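Local coordinates for protein succinylglutamate desuccinylase/aspartoacylase (Ruegeria sp. TM1040, PDB 3NA6) that probably hydrolyses the amide bond of an N-acylated amino acid, as metal-dependent succinylglutamate desuccinylases and aspartoacylases do, at residues T42-G47 with L85-Y90; T51-G56 with T133-A138; E79-R84 with F236-G241; V140-H145 with V205-E210; G228-L233 with E242-P247. One frame throughout, in Å; residues are numbered along the deposited sequence. Where two conformers were deposited one is given.

Interaction 1: T42-G47 with L85-Y90; sequences TVIQNG and LIIVPY
Ile-44 and Ile-87 meet through their outermost methyls, CD1 of Ile-44 lying 4.2 Å from CD1 of Ile-87. The contact is diagonal, because Ile-44 is paired directly with Leu-85 and Ile-87 with Thr-42. In Ile-87, CG1 stands anti to the carbonyl carbon (chi1 -50°) and the chain is extended beyond it, which carries CD1 to Ile-44. On this same face the direct neighbours touch at their roots: CB of Ile-44 is 4.4 Å from CB of Leu-85, and CB of Thr-42 is 4.3 Å from CB of Ile-87. Helix 64-75 covers the face through Leu-72 and Ala-73, while Thr-42 OG1 bonds to His-20 and to Thr-293 of the second subunit. The other face carries Val-43 and Ile-86, a non-hydrogen-bonded pair whose CG2 and CG1, respectively, are 4.4 Å apart. Val-43 also brings CG1 to 3.8 Å from Leu-85 O. On each side of this pair, two nearly straight backbone bonds join Thr-42 to Ile-87 and Ile-44 to Leu-85. The result is a regular antiparallel ladder between strands 36-46 and 83-88, part of the large mixed sheet of the alpha/beta fold of zinc exopeptidase relatives.

Interaction 2: T51-G56 with T133-A138; sequences TALLTG and TLLPMA
A beta-alpha-beta crossover brings these residues together: the chain leaves strand 83-88, later forms helix 122-134 and returns in parallel as strand 140-143, with strand 51-55 lying between the two in the sheet. The C-terminal end of the helix and the turn that follows it therefore rest on strand 51-55. Leu-53 carries most of the packing. Its CB lies 3.9 Å from Ala-138 CB, next to the backbone of the turn, while the branch farther out reaches the helix end. With CG anti to the backbone N (chi1 -175°), CD2 is sent away from the sheet, to 3.8 Å from Leu-135 CD2 and 4.1 Å from Leu-134 CB. Leu-53 crosses both of these leucines at about a right angle, and its single CD2 methyl touches the two of them. Phe-130 of helix 122-134 and Tyr-195 of helix 195-200 complete the apolar surroundings of Leu-53.

No hydrogen bond spans the two segments. The turn is held from within, Met-137 N bonding to Leu-134 O and Ala-138 N to Leu-135 O, and the carbonyls of Leu-135 and Ala-138 are both met by the amino group of Lys-204. At the start of the strand, the hydroxyl of Thr-51 is hydrogen-bonded to NE of Arg-84. The carbon side of this threonine faces the turn: its CG2 comes to 3.9 Å from Ala-138 CA, and its CB sits 3.4 Å from Met-137 O.

Interaction 3: E79-R84 with F236-G241; sequences EDVTGR and FGILQG. With CA (calcium ion), chain C.
The backbones of 79-84 and 236-241 run past each other with Thr-82 set against Ile-238, and a single backbone hydrogen bond joins them, Thr-82 N to Ile-238 O at 2.8 Å with a nearly straight N-H...O angle of 172°. A CA-H...O contact runs the other way, from Ile-238 CA to Thr-82 O at 3.4 Å. Thr-82 is the polar centre of the contact. Its OG1 stands between the backbone N and the carbonyl carbon (chi1 54°), the crowded position, and there it binds a calcium ion at 2.6 Å. The Gly-237 carbonyl O is the second protein ligand, 2.4 Å from the calcium. This glycine, with positive phi, ends helix 219-235 in a Schellman motif, so the metal joins a helix C-terminus to the loop that leads into strand 83-88. Four waters make up the rest of the six ligands; one of them also donates to Thr-82 O. Gln-240, bent at chi2 (92°), swings its amide back over Thr-82, bringing NE2 to 2.8 Å from Thr-82 OG1, though at an angle too poor for a hydrogen bond. On the inner side the contact is apolar. Val-81 lies alongside Ile-238, its CG1 4.0 Å from Ile-238 CG2, and its other branch, CG2, meets Leu-239 CD2 at 4.1 Å. The far end of Ile-238 continues inward, CD1 reaching 3.9 Å from Arg-84 O, whereas the guanidinium of Arg-84 turns the other way, to Leu-13 O and Thr-51.

Interaction 4: V140-H145 with V205-E210; sequences VAVDFH and VLVTTE
His-145 and Thr-209 meet where two parallel strands of the central sheet, 140-143 and 205-210, come to their C-terminal ends, the usual place for an active site in such alpha/beta folds. From CB, His-145 rests 3.2 Å from Thr-209 O; CG, anti to the carbonyl carbon (chi1 -69°), stays near that oxygen and takes the ring back toward Asp-143, and CD2 comes to 3.9 Å from Thr-208 OG1. The tip, NE2, bonds to Asp-143 OD2 at 2.8 Å, meeting the carboxylate from above its plane; Asp-143 is held by Thr-55 and Asn-58. The ring also meets His-59 and touches Glu-62, with which it may form a vacant metal site, consistent with this family's zinc site. Thr-209 grips the histidine backbone: its OG1 donates to a lone pair of His-145 O, in the carbonyl plane, at 2.9 Å. A valine in place of Thr-209 would cost this carbonyl its hydroxyl donor and would probably let the backbone carrying the imidazole shift. Further back, Ala-141 bonds through N to Val-205 O and through O to Val-207 N, and Asp-143 N to Val-207 O. Between these rungs Val-142 lies alongside Val-207, their CG1 methyls 3.8 Å apart.

Interaction 5: G228-L233 with E242-P247; sequences GLRNVL and EMQIDP
Asn-231 holds the backbone of Gln-244 by both ends of its amide: OD1 accepts from Gln-244 N at 2.9 Å, and ND2 donates to Gln-244 O at 2.8 Å, in the plane of that carbonyl. The pair of bonds fixes the rotation of the amide and ties an irregular chain to a helix. One residue back, Met-243 (selenomethionine) packs its CB 3.4 Å from Asn-231 OD1, while its SE lies 3.6 Å from Asn-231 O. Arg-230, with CG anti to the backbone N (chi1 -175°) and the chain extended to NE, reaches Glu-242 O by NH1 at 2.9 Å, the oxygen sitting at the guanidinium edge; NH2 adds a weak bond to the same oxygen. A water 3.0 Å from Arg-230 NH1 lies between the guanidinium, Asn-231 OD1 and Gln-244 OE1. An alanine at Asn-231 would remove both amide bonds and is likely to leave the N and O of Gln-244 without their mates, freeing the chain to lift. Farther out, ND2 has a weak bond to Ala-177 O of helix 165-178. Segment 242-247 thus runs along the surface of helix 219-235 toward strand 249-250, Met-243 also touching Ala-177, while the helix turns Leu-229 and Leu-233 inward to Leu-72 of helix 64-75.

How the interactions relate
Interactions 1, 2 and 4 follow one another across the large mixed sheet, the centres of the first two lying 9 Å apart and those of the last two 11 Å. Ile-86 joins the first two by backbone bonds to Ala-52 and Leu-54; Thr-55 OG1, 2.7 Å from Asp-143 OD1, carries interaction 2 into the probable active site at interaction 4. Interaction 3 shares strand 83-88 with interaction 1, and its calcium is about 12 Å from the side chain of Val-140, at the other end of strand 140-143 from His-145. Interaction 5 continues from interaction 3 along helix 219-235, whose Val-232 packs on Val-142 and Val-207 and whose Leu-233 touches Leu-85.

Interaction 1: T42-G47 with L85-Y90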
# COMPACT_ATOMS: atom_id res chain seq x y z
N THR A 42 -27.58 18.81 9.72
CA THR A 42 -28.35 20.03 9.90
C THR A 42 -29.75 19.64 10.34
O THR A 42 -30.35 18.69 9.80
CB THR A 42 -28.42 20.85 8.59
OG1 THR A 42 -27.17 21.48 8.34
CG2 THR A 42 -29.49 21.93 8.72
N VAL A 43 -30.27 20.33 11.35
CA VAL A 43 -31.67 20.17 11.75
C VAL A 43 -32.35 21.50 11.55
O VAL A 43 -31.82 22.55 11.97
CB VAL A 43 -31.84 19.74 13.21
CG1 VAL A 43 -33.34 19.64 13.57
CG2 VAL A 43 -31.10 18.41 13.43
N ILE A 44 -33.49 21.45 10.85
CA ILE A 44 -34.38 22.61 10.69
C ILE A 44 -35.79 22.22 11.18
O ILE A 44 -36.40 21.29 10.65
CB ILE A 44 -34.46 23.11 9.22
CG1 ILE A 44 -33.05 23.34 8.66
CG2 ILE A 44 -35.33 24.39 9.14
CD1 ILE A 44 -33.01 23.65 7.14
N GLN A 45 -36.28 22.95 12.18
CA GLN A 45 -37.55 22.66 12.84
C GLN A 45 -38.35 23.94 13.10
O GLN A 45 -37.81 24.96 13.52
CB GLN A 45 -37.33 21.92 14.16
CG GLN A 45 -38.58 21.76 15.01
CD GLN A 45 -38.31 21.04 16.29
OE1 GLN A 45 -37.91 19.87 16.30
NE2 GLN A 45 -38.51 21.75 17.41
N ASN A 46 -39.65 23.87 12.84
CA ASN A 46 -40.52 25.02 12.97
C ASN A 46 -41.97 24.58 12.91
O ASN A 46 -42.33 23.78 12.06
CB ASN A 46 -40.24 26.02 11.86
CG ASN A 46 -41.06 27.30 11.98
OD1 ASN A 46 -41.97 27.55 11.20
ND2 ASN A 46 -40.74 28.11 12.98
N GLY A 47 -42.78 25.11 13.82
CA GLY A 47 -44.19 24.79 13.87
C GLY A 47 -44.51 23.32 14.05
O GLY A 47 -43.84 22.61 14.80
N LEU A 85 -36.88 18.94 9.44
CA LEU A 85 -35.94 18.28 8.54
C LEU A 85 -34.68 17.85 9.32
O LEU A 85 -34.06 18.67 9.94
CB LEU A 85 -35.56 19.23 7.40
CG LEU A 85 -36.70 19.77 6.53
CD1 LEU A 85 -36.18 20.89 5.62
CD2 LEU A 85 -37.36 18.65 5.71
N ILE A 86 -34.32 16.57 9.31
CA ILE A 86 -33.00 16.14 9.82
C ILE A 86 -32.20 15.73 8.58
O ILE A 86 -32.53 14.71 7.92
CB ILE A 86 -33.10 14.97 10.79
CG1 ILE A 86 -33.96 15.37 11.99
CG2 ILE A 86 -31.72 14.55 11.28
CD1 ILE A 86 -34.36 14.21 12.92
N ILE A 87 -31.20 16.54 8.23
CA ILE A 87 -30.48 16.46 6.97
C ILE A 87 -29.04 15.96 7.21
O ILE A 87 -28.27 16.61 7.91
CB ILE A 87 -30.39 17.83 6.29
CG1 ILE A 87 -31.77 18.50 6.23
CG2 ILE A 87 -29.72 17.67 4.90
CD1 ILE A 87 -31.80 19.92 5.63
N VAL A 88 -28.70 14.82 6.62
CA VAL A 88 -27.36 14.21 6.72
C VAL A 88 -26.91 13.93 5.28
O VAL A 88 -27.19 12.87 4.72
CB VAL A 88 -27.45 12.90 7.52
CG1 VAL A 88 -26.08 12.21 7.67
CG2 VAL A 88 -28.09 13.16 8.90
N PRO A 89 -26.24 14.90 4.65
CA PRO A 89 -25.88 14.73 3.23
C PRO A 89 -24.87 13.63 2.97
O PRO A 89 -24.85 13.06 1.88
CB PRO A 89 -25.29 16.08 2.83
CG PRO A 89 -25.39 16.98 4.03
CD PRO A 89 -25.79 16.18 5.21
N TYR A 90 -24.03 13.36 3.97
CA TYR A 90 -22.99 12.36 3.87
C TYR A 90 -23.18 11.30 4.97
O TYR A 90 -22.63 11.39 6.04
CB TYR A 90 -21.62 13.02 3.97
CG TYR A 90 -21.41 14.28 3.18
CD1 TYR A 90 -21.65 14.32 1.82
CD2 TYR A 90 -20.87 15.41 3.78
CE1 TYR A 90 -21.39 15.49 1.06
CE2 TYR A 90 -20.59 16.57 3.05
CZ TYR A 90 -20.88 16.62 1.67
OH TYR A 90 -20.61 17.77 0.95

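Interaction 2: T51-G56 with T133-A138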
# COMPACT_ATOMS: atom_id res chain seq x y z
N THR A 51 -41.59 14.84 10.83
CA THR A 51 -40.15 14.87 10.78
C THR A 51 -39.74 13.97 9.64
O THR A 51 -40.23 12.85 9.54
CB THR A 51 -39.51 14.35 12.07
OG1 THR A 51 -39.81 15.25 13.15
CG2 THR A 51 -37.96 14.18 11.87
N ALA A 52 -38.88 14.49 8.76
CA ALA A 52 -38.26 13.70 7.70
C ALA A 52 -36.77 13.57 7.98
O ALA A 52 -36.09 14.56 8.30
CB ALA A 52 -38.49 14.32 6.32
N LEU A 53 -36.29 12.34 7.84
CA LEU A 53 -34.88 12.02 7.90
C LEU A 53 -34.37 11.81 6.48
O LEU A 53 -34.79 10.89 5.77
CB LEU A 53 -34.65 10.80 8.77
CG LEU A 53 -33.19 10.38 9.04
CD1 LEU A 53 -32.38 11.49 9.77
CD2 LEU A 53 -33.17 9.07 9.83
N LEU A 54 -33.44 12.67 6.10
CA LEU A 54 -32.96 12.80 4.71
C LEU A 54 -31.47 12.45 4.65
O LEU A 54 -30.65 13.11 5.32
CB LEU A 54 -33.20 14.20 4.17
CG LEU A 54 -34.63 14.73 4.43
CD1 LEU A 54 -34.70 16.19 4.19
CD2 LEU A 54 -35.61 13.95 3.58
N THR A 55 -31.14 11.42 3.90
CA THR A 55 -29.75 10.99 3.81
C THR A 55 -29.26 10.92 2.37
O THR A 55 -30.00 10.52 1.47
CB THR A 55 -29.59 9.62 4.47
OG1 THR A 55 -30.67 8.75 4.04
CG2 THR A 55 -29.61 9.75 6.00
N GLY A 56 -28.00 11.29 2.19
CA GLY A 56 -27.25 11.07 0.97
C GLY A 56 -25.96 10.34 1.29
O GLY A 56 -25.55 10.28 2.41
N THR A 133 -31.95 5.82 17.48
CA THR A 133 -32.07 7.20 17.94
C THR A 133 -32.76 8.07 16.91
O THR A 133 -33.77 8.68 17.21
CB THR A 133 -30.71 7.80 18.36
OG1 THR A 133 -30.13 6.95 19.34
CG2 THR A 133 -30.87 9.20 18.95
N LEU A 134 -32.25 8.13 15.68
CA LEU A 134 -32.81 9.04 14.71
C LEU A 134 -34.13 8.55 14.08
O LEU A 134 -35.11 9.28 14.06
CB LEU A 134 -31.79 9.39 13.64
CG LEU A 134 -30.54 10.13 14.11
CD1 LEU A 134 -29.71 10.51 12.89
CD2 LEU A 134 -30.98 11.39 14.91
N LEU A 135 -34.15 7.33 13.56
CA LEU A 135 -35.37 6.81 12.91
C LEU A 135 -36.59 6.87 13.83
O LEU A 135 -37.66 7.24 13.38
CB LEU A 135 -35.21 5.39 12.34
CG LEU A 135 -34.54 5.33 10.95
CD1 LEU A 135 -34.25 3.88 10.48
CD2 LEU A 135 -35.43 6.08 9.98
N PRO A 136 -36.43 6.53 15.12
CA PRO A 136 -37.64 6.64 15.93
C PRO A 136 -38.21 8.05 16.07
O PRO A 136 -39.36 8.17 16.43
CB PRO A 136 -37.23 6.08 17.30
CG PRO A 136 -36.10 5.13 17.01
CD PRO A 136 -35.36 5.80 15.83
N MSE A 137 -37.43 9.10 15.79
CA MSE A 137 -37.96 10.44 15.84
C MSE A 137 -38.46 10.89 14.49
O MSE A 137 -39.03 11.97 14.39
CB MSE A 137 -36.91 11.40 16.38
CG MSE A 137 -36.61 11.17 17.84
SE MSE A 137 -35.60 12.64 18.57
CE MSE A 137 -34.52 13.11 16.98
N ALA A 138 -38.27 10.07 13.46
CA ALA A 138 -38.76 10.41 12.11
C ALA A 138 -40.08 9.75 11.78
O ALA A 138 -40.30 8.60 12.13
CB ALA A 138 -37.72 10.02 11.04

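Interaction 3: E79-R84 with F236-G241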
# COMPACT_ATOMS: atom_id res chain seq x y z
N GLU A 79 -38.60 29.47 8.84
CA GLU A 79 -39.94 29.98 8.54
C GLU A 79 -40.62 29.31 7.33
O GLU A 79 -41.81 29.48 7.14
CB GLU A 79 -39.85 31.50 8.31
CG GLU A 79 -38.56 31.96 7.61
CD GLU A 79 -37.44 32.43 8.54
OE1 GLU A 79 -36.83 31.60 9.26
OE2 GLU A 79 -37.15 33.65 8.52
N ASP A 80 -39.86 28.57 6.52
CA ASP A 80 -40.40 27.87 5.34
C ASP A 80 -40.89 26.47 5.70
O ASP A 80 -41.51 25.81 4.86
CB ASP A 80 -39.31 27.62 4.26
CG ASP A 80 -38.59 28.90 3.77
OD1 ASP A 80 -39.23 29.98 3.73
OD2 ASP A 80 -37.37 28.77 3.37
N VAL A 81 -40.56 26.01 6.91
CA VAL A 81 -40.75 24.64 7.37
C VAL A 81 -41.93 24.55 8.34
O VAL A 81 -42.09 25.41 9.21
CB VAL A 81 -39.45 24.15 8.08
CG1 VAL A 81 -39.67 22.83 8.82
CG2 VAL A 81 -38.35 23.99 7.06
N THR A 82 -42.76 23.51 8.16
CA THR A 82 -43.80 23.12 9.13
C THR A 82 -43.58 21.65 9.48
O THR A 82 -44.03 20.74 8.78
CB THR A 82 -45.21 23.33 8.56
OG1 THR A 82 -45.32 22.64 7.31
CG2 THR A 82 -45.50 24.85 8.37
N GLY A 83 -42.83 21.42 10.56
CA GLY A 83 -42.33 20.10 10.89
C GLY A 83 -40.83 20.20 11.15
O GLY A 83 -40.35 21.19 11.70
N ARG A 84 -40.12 19.16 10.75
CA ARG A 84 -38.69 19.05 10.99
C ARG A 84 -37.99 18.35 9.86
O ARG A 84 -38.43 17.29 9.40
CB ARG A 84 -38.44 18.29 12.27
CG ARG A 84 -36.93 18.13 12.60
CD ARG A 84 -36.69 17.69 14.02
NE ARG A 84 -37.48 16.51 14.38
CZ ARG A 84 -37.29 15.78 15.48
NH1 ARG A 84 -36.32 16.07 16.35
NH2 ARG A 84 -38.07 14.73 15.70
N PHE A 236 -45.22 15.47 1.98
CA PHE A 236 -45.21 15.17 3.42
C PHE A 236 -45.66 16.35 4.29
O PHE A 236 -45.70 16.24 5.52
CB PHE A 236 -43.81 14.72 3.87
CG PHE A 236 -43.32 13.42 3.24
CD1 PHE A 236 -44.17 12.33 3.08
CD2 PHE A 236 -41.99 13.28 2.87
CE1 PHE A 236 -43.70 11.13 2.55
CE2 PHE A 236 -41.52 12.07 2.33
CZ PHE A 236 -42.40 11.01 2.15
N GLY A 237 -45.96 17.48 3.65
CA GLY A 237 -46.47 18.64 4.35
C GLY A 237 -45.43 19.44 5.12
O GLY A 237 -45.77 20.30 5.92
N ILE A 238 -44.15 19.20 4.86
CA ILE A 238 -43.11 19.87 5.62
C ILE A 238 -42.70 21.20 4.98
O ILE A 238 -42.37 22.18 5.70
CB ILE A 238 -41.87 18.96 5.81
CG1 ILE A 238 -42.30 17.63 6.47
CG2 ILE A 238 -40.80 19.68 6.63
CD1 ILE A 238 -41.17 16.54 6.67
N LEU A 239 -42.65 21.21 3.65
CA LEU A 239 -42.41 22.43 2.86
C LEU A 239 -43.72 22.75 2.16
O LEU A 239 -44.59 21.89 2.06
CB LEU A 239 -41.30 22.25 1.81
CG LEU A 239 -39.87 22.00 2.29
CD1 LEU A 239 -38.84 21.87 1.12
CD2 LEU A 239 -39.44 23.12 3.22
N GLN A 240 -43.90 24.00 1.73
CA GLN A 240 -45.16 24.39 1.08
C GLN A 240 -44.84 24.82 -0.33
O GLN A 240 -43.68 25.08 -0.65
CB GLN A 240 -45.88 25.49 1.88
CG GLN A 240 -46.30 24.97 3.33
CD GLN A 240 -45.21 25.25 4.38
OE1 GLN A 240 -44.78 26.39 4.52
NE2 GLN A 240 -44.76 24.22 5.11
N GLY A 241 -45.85 24.87 -1.19
CA GLY A 241 -45.66 25.29 -2.58
C GLY A 241 -46.32 24.30 -3.53
O GLY A 241 -46.99 23.39 -3.08
CA CA C . -47.60 21.62 6.63
O HOH W 1 -47.18 20.16 8.76
O HOH W 2 -48.18 22.40 4.34
O HOH W 3 -49.44 19.90 6.32
O HOH W 4 -48.87 23.27 8.07

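Interaction 4: V140-H145 with V205-E210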
# COMPACT_ATOMS: atom_id res chain seq x y z
N VAL A 140 -40.95 9.86 8.31
CA VAL A 140 -40.64 9.45 6.94
C VAL A 140 -39.15 9.54 6.71
O VAL A 140 -38.43 10.23 7.46
CB VAL A 140 -41.42 10.32 5.92
CG1 VAL A 140 -42.90 10.23 6.22
CG2 VAL A 140 -40.95 11.79 5.95
N ALA A 141 -38.66 8.84 5.70
CA ALA A 141 -37.24 8.88 5.33
C ALA A 141 -37.08 8.98 3.81
O ALA A 141 -37.83 8.36 3.06
CB ALA A 141 -36.49 7.64 5.83
N VAL A 142 -36.07 9.73 3.38
CA VAL A 142 -35.64 9.81 1.99
C VAL A 142 -34.17 9.49 1.94
O VAL A 142 -33.37 10.16 2.59
CB VAL A 142 -35.89 11.20 1.35
CG1 VAL A 142 -35.53 11.16 -0.14
CG2 VAL A 142 -37.33 11.62 1.54
N ASP A 143 -33.84 8.39 1.25
CA ASP A 143 -32.49 7.87 1.12
C ASP A 143 -32.07 7.78 -0.35
O ASP A 143 -32.55 6.92 -1.09
CB ASP A 143 -32.36 6.49 1.80
CG ASP A 143 -30.91 5.99 1.90
OD1 ASP A 143 -29.99 6.74 2.32
OD2 ASP A 143 -30.68 4.83 1.55
N PHE A 144 -31.15 8.65 -0.75
CA PHE A 144 -30.73 8.80 -2.14
C PHE A 144 -29.65 7.79 -2.47
O PHE A 144 -28.71 7.61 -1.70
CB PHE A 144 -30.11 10.20 -2.39
CG PHE A 144 -31.12 11.31 -2.45
CD1 PHE A 144 -31.70 11.66 -3.64
CD2 PHE A 144 -31.47 12.02 -1.30
CE1 PHE A 144 -32.59 12.71 -3.71
CE2 PHE A 144 -32.37 13.04 -1.36
CZ PHE A 144 -32.93 13.40 -2.58
N HIS A 145 -29.81 7.13 -3.61
CA HIS A 145 -28.77 6.34 -4.21
C HIS A 145 -28.57 6.68 -5.68
O HIS A 145 -29.44 7.24 -6.33
CB HIS A 145 -29.05 4.85 -4.12
CG HIS A 145 -28.96 4.31 -2.73
ND1 HIS A 145 -27.90 3.54 -2.29
CD2 HIS A 145 -29.80 4.43 -1.67
CE1 HIS A 145 -28.09 3.22 -1.02
NE2 HIS A 145 -29.23 3.75 -0.62
N VAL A 205 -42.97 5.43 5.79
CA VAL A 205 -42.75 5.65 4.37
C VAL A 205 -41.27 5.91 4.09
O VAL A 205 -40.60 6.69 4.78
CB VAL A 205 -43.59 6.85 3.83
CG1 VAL A 205 -43.14 7.22 2.43
CG2 VAL A 205 -45.03 6.48 3.82
N LEU A 206 -40.77 5.21 3.08
CA LEU A 206 -39.42 5.35 2.61
C LEU A 206 -39.48 5.76 1.13
O LEU A 206 -40.24 5.17 0.36
CB LEU A 206 -38.63 4.04 2.74
CG LEU A 206 -37.30 4.15 1.97
CD1 LEU A 206 -36.15 4.58 2.90
CD2 LEU A 206 -37.02 2.90 1.18
N VAL A 207 -38.69 6.77 0.77
CA VAL A 207 -38.51 7.21 -0.63
C VAL A 207 -37.07 6.91 -0.98
O VAL A 207 -36.14 7.25 -0.22
CB VAL A 207 -38.83 8.73 -0.75
CG1 VAL A 207 -38.29 9.33 -2.03
CG2 VAL A 207 -40.32 8.94 -0.61
N THR A 208 -36.85 6.19 -2.06
CA THR A 208 -35.51 5.85 -2.48
C THR A 208 -35.35 6.06 -3.97
O THR A 208 -36.34 6.17 -4.71
CB THR A 208 -35.05 4.44 -2.01
OG1 THR A 208 -33.64 4.28 -2.23
CG2 THR A 208 -35.83 3.31 -2.71
N THR A 209 -34.11 6.17 -4.41
CA THR A 209 -33.79 6.44 -5.80
C THR A 209 -32.61 5.64 -6.37
O THR A 209 -31.81 5.01 -5.64
CB THR A 209 -33.36 7.89 -5.93
OG1 THR A 209 -32.08 8.03 -5.31
CG2 THR A 209 -34.31 8.85 -5.28
N GLU A 210 -32.48 5.71 -7.69
CA GLU A 210 -31.19 5.50 -8.38
C GLU A 210 -31.11 6.59 -9.44
O GLU A 210 -31.82 6.50 -10.42
CB GLU A 210 -31.13 4.13 -9.07
CG GLU A 210 -31.05 2.93 -8.11
CD GLU A 210 -29.68 2.76 -7.47
OE1 GLU A 210 -28.78 3.58 -7.73
OE2 GLU A 210 -29.49 1.79 -6.71
O HOH W 5 -32.29 3.47 0.19

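Interaction 5: G228-L233 with E242-P247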
# COMPACT_ATOMS: atom_id res chain seq x y z
N GLY A 228 -37.29 16.23 -6.93
CA GLY A 228 -37.84 15.07 -6.24
C GLY A 228 -37.88 15.31 -4.73
O GLY A 228 -38.89 15.03 -4.11
N LEU A 229 -36.81 15.88 -4.17
CA LEU A 229 -36.72 16.18 -2.74
C LEU A 229 -37.74 17.22 -2.32
O LEU A 229 -38.50 17.03 -1.35
CB LEU A 229 -35.34 16.69 -2.39
CG LEU A 229 -35.01 17.06 -0.93
CD1 LEU A 229 -35.38 15.87 -0.01
CD2 LEU A 229 -33.51 17.53 -0.77
N ARG A 230 -37.81 18.31 -3.09
CA ARG A 230 -38.78 19.35 -2.81
C ARG A 230 -40.20 18.79 -2.95
O ARG A 230 -41.04 19.00 -2.05
CB ARG A 230 -38.56 20.55 -3.71
CG ARG A 230 -39.49 21.72 -3.38
CD ARG A 230 -39.24 22.95 -4.29
NE ARG A 230 -40.34 23.91 -4.16
CZ ARG A 230 -41.49 23.89 -4.86
NH1 ARG A 230 -41.74 22.98 -5.79
NH2 ARG A 230 -42.40 24.82 -4.61
N ASN A 231 -40.48 18.09 -4.05
CA ASN A 231 -41.78 17.45 -4.22
C ASN A 231 -42.19 16.56 -3.04
O ASN A 231 -43.33 16.70 -2.56
CB ASN A 231 -41.84 16.61 -5.48
CG ASN A 231 -42.03 17.44 -6.76
OD1 ASN A 231 -42.28 18.64 -6.73
ND2 ASN A 231 -41.88 16.78 -7.89
N VAL A 232 -41.32 15.64 -2.61
CA VAL A 232 -41.74 14.74 -1.52
C VAL A 232 -41.91 15.52 -0.21
O VAL A 232 -42.81 15.22 0.58
CB VAL A 232 -40.83 13.49 -1.33
CG1 VAL A 232 -40.81 12.67 -2.63
CG2 VAL A 232 -39.42 13.88 -0.91
N LEU A 233 -41.06 16.53 0.02
CA LEU A 233 -41.22 17.36 1.21
C LEU A 233 -42.55 18.16 1.22
O LEU A 233 -43.14 18.37 2.30
CB LEU A 233 -40.00 18.27 1.43
CG LEU A 233 -38.69 17.56 1.82
CD1 LEU A 233 -37.54 18.57 1.99
CD2 LEU A 233 -38.86 16.69 3.06
N GLU A 242 -46.13 24.49 -4.83
CA GLU A 242 -46.72 23.58 -5.80
C GLU A 242 -45.63 22.66 -6.31
O GLU A 242 -44.50 23.07 -6.52
CB GLU A 242 -47.43 24.33 -6.95
CG GLU A 242 -46.55 24.72 -8.13
CD GLU A 242 -47.20 25.78 -9.03
OE1 GLU A 242 -48.26 26.32 -8.65
OE2 GLU A 242 -46.63 26.07 -10.10
N MSE A 243 -46.00 21.40 -6.47
CA MSE A 243 -45.07 20.39 -6.92
C MSE A 243 -44.80 20.56 -8.40
O MSE A 243 -45.63 21.09 -9.11
CB MSE A 243 -45.67 19.04 -6.65
CG MSE A 243 -45.88 18.78 -5.14
SE MSE A 243 -46.07 16.90 -4.87
CE MSE A 243 -47.75 16.69 -5.95
N GLN A 244 -43.64 20.13 -8.85
CA GLN A 244 -43.33 20.12 -10.28
C GLN A 244 -43.70 18.74 -10.73
O GLN A 244 -43.24 17.75 -10.15
CB GLN A 244 -41.85 20.36 -10.55
CG GLN A 244 -41.24 21.64 -9.96
CD GLN A 244 -39.70 21.63 -9.98
OE1 GLN A 244 -39.04 21.61 -8.92
NE2 GLN A 244 -39.12 21.60 -11.20
N ILE A 245 -44.53 18.67 -11.77
CA ILE A 245 -44.98 17.41 -12.35
C ILE A 245 -44.64 17.37 -13.83
O ILE A 245 -45.12 18.17 -14.61
CB ILE A 245 -46.47 17.21 -12.22
CG1 ILE A 245 -46.89 17.24 -10.73
CG2 ILE A 245 -46.89 15.88 -12.88
CD1 ILE A 245 -48.41 17.50 -10.51
N ASP A 246 -43.80 16.41 -14.20
CA ASP A 246 -43.46 16.17 -15.58
C ASP A 246 -43.83 14.72 -15.93
O ASP A 246 -44.18 13.94 -15.05
CB ASP A 246 -41.95 16.37 -15.76
CG ASP A 246 -41.51 17.77 -15.42
OD1 ASP A 246 -41.88 18.69 -16.15
OD2 ASP A 246 -40.79 17.98 -14.41
N PRO A 247 -43.76 14.37 -17.21
CA PRO A 247 -43.96 12.96 -17.56
C PRO A 247 -42.98 12.03 -16.84
O PRO A 247 -41.85 12.44 -16.56
CB PRO A 247 -43.67 12.93 -19.07
CG PRO A 247 -44.00 14.31 -19.53
CD PRO A 247 -43.64 15.23 -18.40
O HOH W 6 -40.50 20.52 -6.86
O HOH W 7 -44.72 26.74 -5.39